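Local coordinates for protein amidase (Bacillus anthracis, PDB 5EWQ) that probably hydrolyses carboxylic acid amides to the free acid and ammonia, as amidases of the amidase signature family do, at residues Ser69-Arg74 against Phe216-Val221; Ala48-Leu53 against Val270-Thr275. One frame throughout, in Å; residues are numbered along the deposited sequence.

The two contacts lie side by side, their centres 14 Å apart, and both involve the region where the chain enters strand 219-223 of the central mixed sheet. Contact 1 is the buried one: helix 64-79 meets the approach to that strand through an aromatic ring, a proline and carbon surfaces. Contact 2 is only partly buried and joins the start of helix 50-58 to helix 270-280, with a carboxylate-to-backbone hydrogen bond at its centre and charged side chains at its margin. Helices 50-58 and 64-79 are consecutive, and Tyr71 of contact 1 packs against Leu53 of contact 2, so the two sites adjoin, with contact 1 nested in the loop that contact 2 closes.

Contact 1. Residues Ser69-Arg74 against Phe216-Val221; sequences SIYLFR and FAPLAV
Tyr71 and Phe216 mark the closest approach of the two backbones, their CA atoms 4.9 Å apart, where a turn of helix 64-79 passes the loop leading into strand 219-223. Beyond Pro218 the strand runs off into the sheet, away from the helix. Tyr71 and Phe216 carry most of the contact. With chi1 at -71°, the CG of Tyr71 lies anti to the carbonyl carbon, which carries the ring from the flank of the helix towards the loop, and Tyr71 CB lies 3.3 Å from Phe216 O. Ala217 CA then sits over the middle of one face of the Tyr71 ring, 3.9 Å from the centroid and 10° off the ring normal, a CH-pi contact made by the backbone rather than by a side chain. The ring also reaches Pro218, crossing it obliquely, with CE2 of Tyr71 3.4 Å from Pro218 CD.

In this amidase fold a large mixed sheet is covered by helices, and the contact fastens one covering helix to the connection between helix 206-213 and the strand that follows it. Phe216 bridges both sides of that junction: its ring rests against the backbone carbonyl and the CB of Arg74, with Phe216 CE1 3.6 Å from Arg74 O and Phe216 CD1 3.9 Å from Arg74 CB, while the same side chain packs on Val211. The guanidinium of Arg74 is held by a salt bridge from NH1 to Glu42 and a hydrogen bond from NH2 to Ala214 O, tying helix 35-45 and Ala214, just past helix 206-213, to the same side chain. Pro118, at the start of strand 118-122, touches both Tyr71 and Pro218.

Contact 2. Residues Ala48-Leu53 against Val270-Thr275; sequences ATVDEL and VKDAAT
Val50 and Asp272 hold the centre of this contact, with a backbone N-H of one helix start meeting a side-chain carboxylate of the other helix. Val50 N donates to Asp272 OD1 at 3.0 Å, with an N-H...O angle of 162°, and the donor approaches from above the carboxylate plane, 46° out of it. A chi1 of -62° turns the Asp272 carboxylate away from its own carbonyl carbon and out from helix 270-280 to the first turn of helix 50-58, whose N-terminal end would be expected to favour the negative charge. Carbon atoms of Val50 and Thr49 also lie against the carboxylate: the Val50 and Asp272 side chains run past each other in opposite directions, Val50 CG2 3.3 Å from Asp272 OD1, and Thr49 crosses Asp272 at about a right angle, with Thr49 CB 3.4 Å from Asp272 OD2. Thr49 is also the N-cap residue of helix 50-58, its OG1 accepting a weak bond from Glu52 N. One carboxylate thus meets the helix start next to the capping residue.

Towards solvent the fit is looser. Asp51, partly exposed like Lys271, lies roughly perpendicular to it, and OD2 of Asp51 rests against Lys271 CE rather than its amine. Asp51 OD2 and Lys271 NZ stand 4.4 Å apart, beyond a salt bridge, so any attraction is long-range; the amine instead donates to Thr302 O. On helix 270-280 itself, Thr275 OG1 returns a hydrogen bond to Lys271 O, which also accepts from Thr275 N.

Leu219 of strand 219-223 touches both Val50 and Asp272, while Val270 and Ala273 of helix 270-280 pack on Val239 of strand 239-242 and on Phe495 of helix 491-503.

Contact 1. Residues Ser69-Arg74 against Phe216-Val221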
# COMPACT_ATOMS: atom_id res chain seq x y z
N SER A 69 14.70 1.93 -16.90
CA SER A 69 15.15 3.25 -17.34
C SER A 69 13.99 4.23 -17.47
O SER A 69 14.11 5.40 -17.10
CB SER A 69 15.89 3.15 -18.67
OG SER A 69 15.02 2.76 -19.71
N ILE A 70 12.87 3.75 -18.00
CA ILE A 70 11.69 4.58 -18.19
C ILE A 70 11.15 5.09 -16.85
O ILE A 70 10.87 6.27 -16.69
CB ILE A 70 10.57 3.82 -18.93
CG1 ILE A 70 11.04 3.42 -20.33
CG2 ILE A 70 9.31 4.66 -19.01
CD1 ILE A 70 10.03 2.61 -21.10
N TYR A 71 11.02 4.18 -15.89
CA TYR A 71 10.51 4.52 -14.57
C TYR A 71 11.40 5.54 -13.87
O TYR A 71 10.92 6.52 -13.32
CB TYR A 71 10.36 3.26 -13.72
CG TYR A 71 9.23 2.37 -14.16
CD1 TYR A 71 7.99 2.91 -14.51
CD2 TYR A 71 9.39 1.00 -14.25
CE1 TYR A 71 6.95 2.10 -14.92
CE2 TYR A 71 8.35 0.18 -14.66
CZ TYR A 71 7.13 0.74 -14.99
OH TYR A 71 6.10 -0.07 -15.41
N LEU A 72 12.71 5.29 -13.89
CA LEU A 72 13.68 6.20 -13.29
C LEU A 72 13.61 7.57 -13.96
O LEU A 72 13.74 8.60 -13.29
CB LEU A 72 15.09 5.64 -13.40
CG LEU A 72 15.38 4.35 -12.63
CD1 LEU A 72 16.82 3.91 -12.85
CD2 LEU A 72 15.09 4.53 -11.15
N PHE A 73 13.41 7.57 -15.27
CA PHE A 73 13.29 8.81 -16.03
C PHE A 73 12.03 9.57 -15.65
O PHE A 73 12.03 10.80 -15.55
CB PHE A 73 13.32 8.52 -17.53
CG PHE A 73 13.18 9.75 -18.39
CD1 PHE A 73 14.20 10.68 -18.45
CD2 PHE A 73 12.03 9.96 -19.14
CE1 PHE A 73 14.08 11.81 -19.25
CE2 PHE A 73 11.91 11.08 -19.93
CZ PHE A 73 12.93 12.01 -19.99
N ARG A 74 10.94 8.83 -15.44
CA ARG A 74 9.67 9.44 -15.06
C ARG A 74 9.71 9.99 -13.64
O ARG A 74 9.16 11.05 -13.37
CB ARG A 74 8.53 8.42 -15.20
CG ARG A 74 8.21 8.04 -16.63
CD ARG A 74 7.00 7.12 -16.71
NE ARG A 74 5.81 7.74 -16.14
CZ ARG A 74 4.97 8.52 -16.82
NH1 ARG A 74 5.19 8.76 -18.10
NH2 ARG A 74 3.91 9.04 -16.21
N PHE A 216 5.23 5.15 -12.07
CA PHE A 216 6.62 5.18 -11.64
C PHE A 216 7.09 3.75 -11.37
O PHE A 216 8.28 3.51 -11.19
CB PHE A 216 6.79 6.05 -10.39
CG PHE A 216 6.47 7.50 -10.61
CD1 PHE A 216 6.56 8.06 -11.87
CD2 PHE A 216 6.07 8.30 -9.55
CE1 PHE A 216 6.27 9.40 -12.07
CE2 PHE A 216 5.77 9.63 -9.75
CZ PHE A 216 5.87 10.18 -11.01
N ALA A 217 6.14 2.83 -11.35
CA ALA A 217 6.40 1.42 -11.09
C ALA A 217 5.18 0.59 -11.45
O ALA A 217 4.05 1.07 -11.36
CB ALA A 217 6.78 1.21 -9.63
N PRO A 218 5.39 -0.67 -11.87
CA PRO A 218 4.26 -1.54 -12.20
C PRO A 218 3.51 -1.97 -10.95
O PRO A 218 2.28 -2.01 -10.94
CB PRO A 218 4.93 -2.75 -12.88
CG PRO A 218 6.34 -2.34 -13.15
CD PRO A 218 6.68 -1.34 -12.10
N LEU A 219 4.26 -2.30 -9.90
CA LEU A 219 3.69 -2.79 -8.66
C LEU A 219 4.27 -2.05 -7.46
O LEU A 219 5.33 -1.44 -7.55
CB LEU A 219 3.92 -4.29 -8.52
CG LEU A 219 3.41 -5.14 -9.68
CD1 LEU A 219 3.82 -6.59 -9.50
CD2 LEU A 219 1.90 -5.03 -9.79
N ALA A 220 3.58 -2.13 -6.32
CA ALA A 220 4.04 -1.46 -5.11
C ALA A 220 3.57 -2.19 -3.86
O ALA A 220 2.53 -2.86 -3.87
CB ALA A 220 3.57 -0.02 -5.09
N VAL A 221 4.33 -2.05 -2.78
CA VAL A 221 3.99 -2.67 -1.50
C VAL A 221 3.64 -1.61 -0.46
O VAL A 221 4.40 -0.67 -0.23
CB VAL A 221 5.15 -3.54 -0.97
CG1 VAL A 221 4.79 -4.12 0.39
CG2 VAL A 221 5.47 -4.64 -1.97

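Contact 2. Residues Ala48-Leu53 against Val270-Thr275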
# COMPACT_ATOMS: atom_id res chain seq x y z
N ALA A 48 0.29 0.03 -18.94
CA ALA A 48 0.29 -1.36 -19.39
C ALA A 48 0.42 -2.30 -18.20
O ALA A 48 1.19 -2.04 -17.28
CB ALA A 48 1.41 -1.60 -20.39
N THR A 49 -0.35 -3.39 -18.22
CA THR A 49 -0.32 -4.36 -17.13
C THR A 49 0.97 -5.17 -17.16
O THR A 49 1.76 -5.06 -18.10
CB THR A 49 -1.52 -5.32 -17.20
OG1 THR A 49 -1.41 -6.16 -18.35
CG2 THR A 49 -2.83 -4.53 -17.27
N VAL A 50 1.18 -5.99 -16.14
CA VAL A 50 2.37 -6.82 -16.04
C VAL A 50 2.44 -7.83 -17.17
O VAL A 50 3.49 -8.03 -17.78
CB VAL A 50 2.44 -7.55 -14.68
CG1 VAL A 50 3.64 -8.49 -14.64
CG2 VAL A 50 2.49 -6.55 -13.54
N ASP A 51 1.31 -8.47 -17.46
CA ASP A 51 1.22 -9.46 -18.53
C ASP A 51 1.57 -8.85 -19.89
O ASP A 51 2.17 -9.50 -20.73
CB ASP A 51 -0.17 -10.08 -18.58
CG ASP A 51 -0.44 -11.00 -17.40
OD1 ASP A 51 0.43 -11.83 -17.08
OD2 ASP A 51 -1.53 -10.89 -16.79
N GLU A 52 1.18 -7.59 -20.08
CA GLU A 52 1.47 -6.89 -21.33
C GLU A 52 2.94 -6.51 -21.43
O GLU A 52 3.51 -6.48 -22.51
CB GLU A 52 0.59 -5.65 -21.46
CG GLU A 52 -0.90 -5.95 -21.52
CD GLU A 52 -1.75 -4.69 -21.60
OE1 GLU A 52 -1.17 -3.60 -21.78
OE2 GLU A 52 -2.98 -4.80 -21.47
N LEU A 53 3.55 -6.22 -20.28
CA LEU A 53 4.97 -5.88 -20.23
C LEU A 53 5.83 -7.08 -20.56
O LEU A 53 6.90 -6.95 -21.16
CB LEU A 53 5.34 -5.32 -18.85
CG LEU A 53 4.78 -3.95 -18.49
CD1 LEU A 53 5.18 -3.56 -17.07
CD2 LEU A 53 5.24 -2.90 -19.49
N VAL A 270 -6.39 -5.10 -10.65
CA VAL A 270 -6.62 -6.18 -9.70
C VAL A 270 -5.78 -7.40 -10.06
O VAL A 270 -5.29 -8.12 -9.19
CB VAL A 270 -8.11 -6.57 -9.66
CG1 VAL A 270 -8.36 -7.64 -8.61
CG2 VAL A 270 -8.97 -5.34 -9.37
N LYS A 271 -5.62 -7.62 -11.36
CA LYS A 271 -4.79 -8.71 -11.88
C LYS A 271 -3.35 -8.57 -11.41
O LYS A 271 -2.78 -9.51 -10.84
CB LYS A 271 -4.84 -8.72 -13.41
CG LYS A 271 -3.98 -9.78 -14.07
CD LYS A 271 -4.69 -11.13 -14.12
CE LYS A 271 -4.14 -11.99 -15.25
NZ LYS A 271 -4.95 -13.23 -15.44
N ASP A 272 -2.76 -7.40 -11.65
CA ASP A 272 -1.38 -7.14 -11.29
C ASP A 272 -1.17 -7.18 -9.78
O ASP A 272 -0.09 -7.56 -9.30
CB ASP A 272 -0.94 -5.78 -11.84
CG ASP A 272 -0.98 -5.72 -13.35
OD1 ASP A 272 -0.79 -6.78 -13.99
OD2 ASP A 272 -1.22 -4.63 -13.91
N ALA A 273 -2.20 -6.80 -9.02
CA ALA A 273 -2.13 -6.84 -7.57
C ALA A 273 -2.03 -8.28 -7.07
O ALA A 273 -1.27 -8.57 -6.15
CB ALA A 273 -3.35 -6.15 -6.97
N ALA A 274 -2.80 -9.17 -7.69
CA ALA A 274 -2.78 -10.58 -7.32
C ALA A 274 -1.46 -11.23 -7.72
O ALA A 274 -1.01 -12.18 -7.07
CB ALA A 274 -3.94 -11.31 -7.98
N THR A 275 -0.85 -10.71 -8.78
CA THR A 275 0.44 -11.20 -9.24
C THR A 275 1.51 -10.96 -8.18
O THR A 275 2.31 -11.84 -7.87
CB THR A 275 0.86 -10.53 -10.56
OG1 THR A 275 -0.08 -10.88 -11.59
CG2 THR A 275 2.25 -10.98 -10.97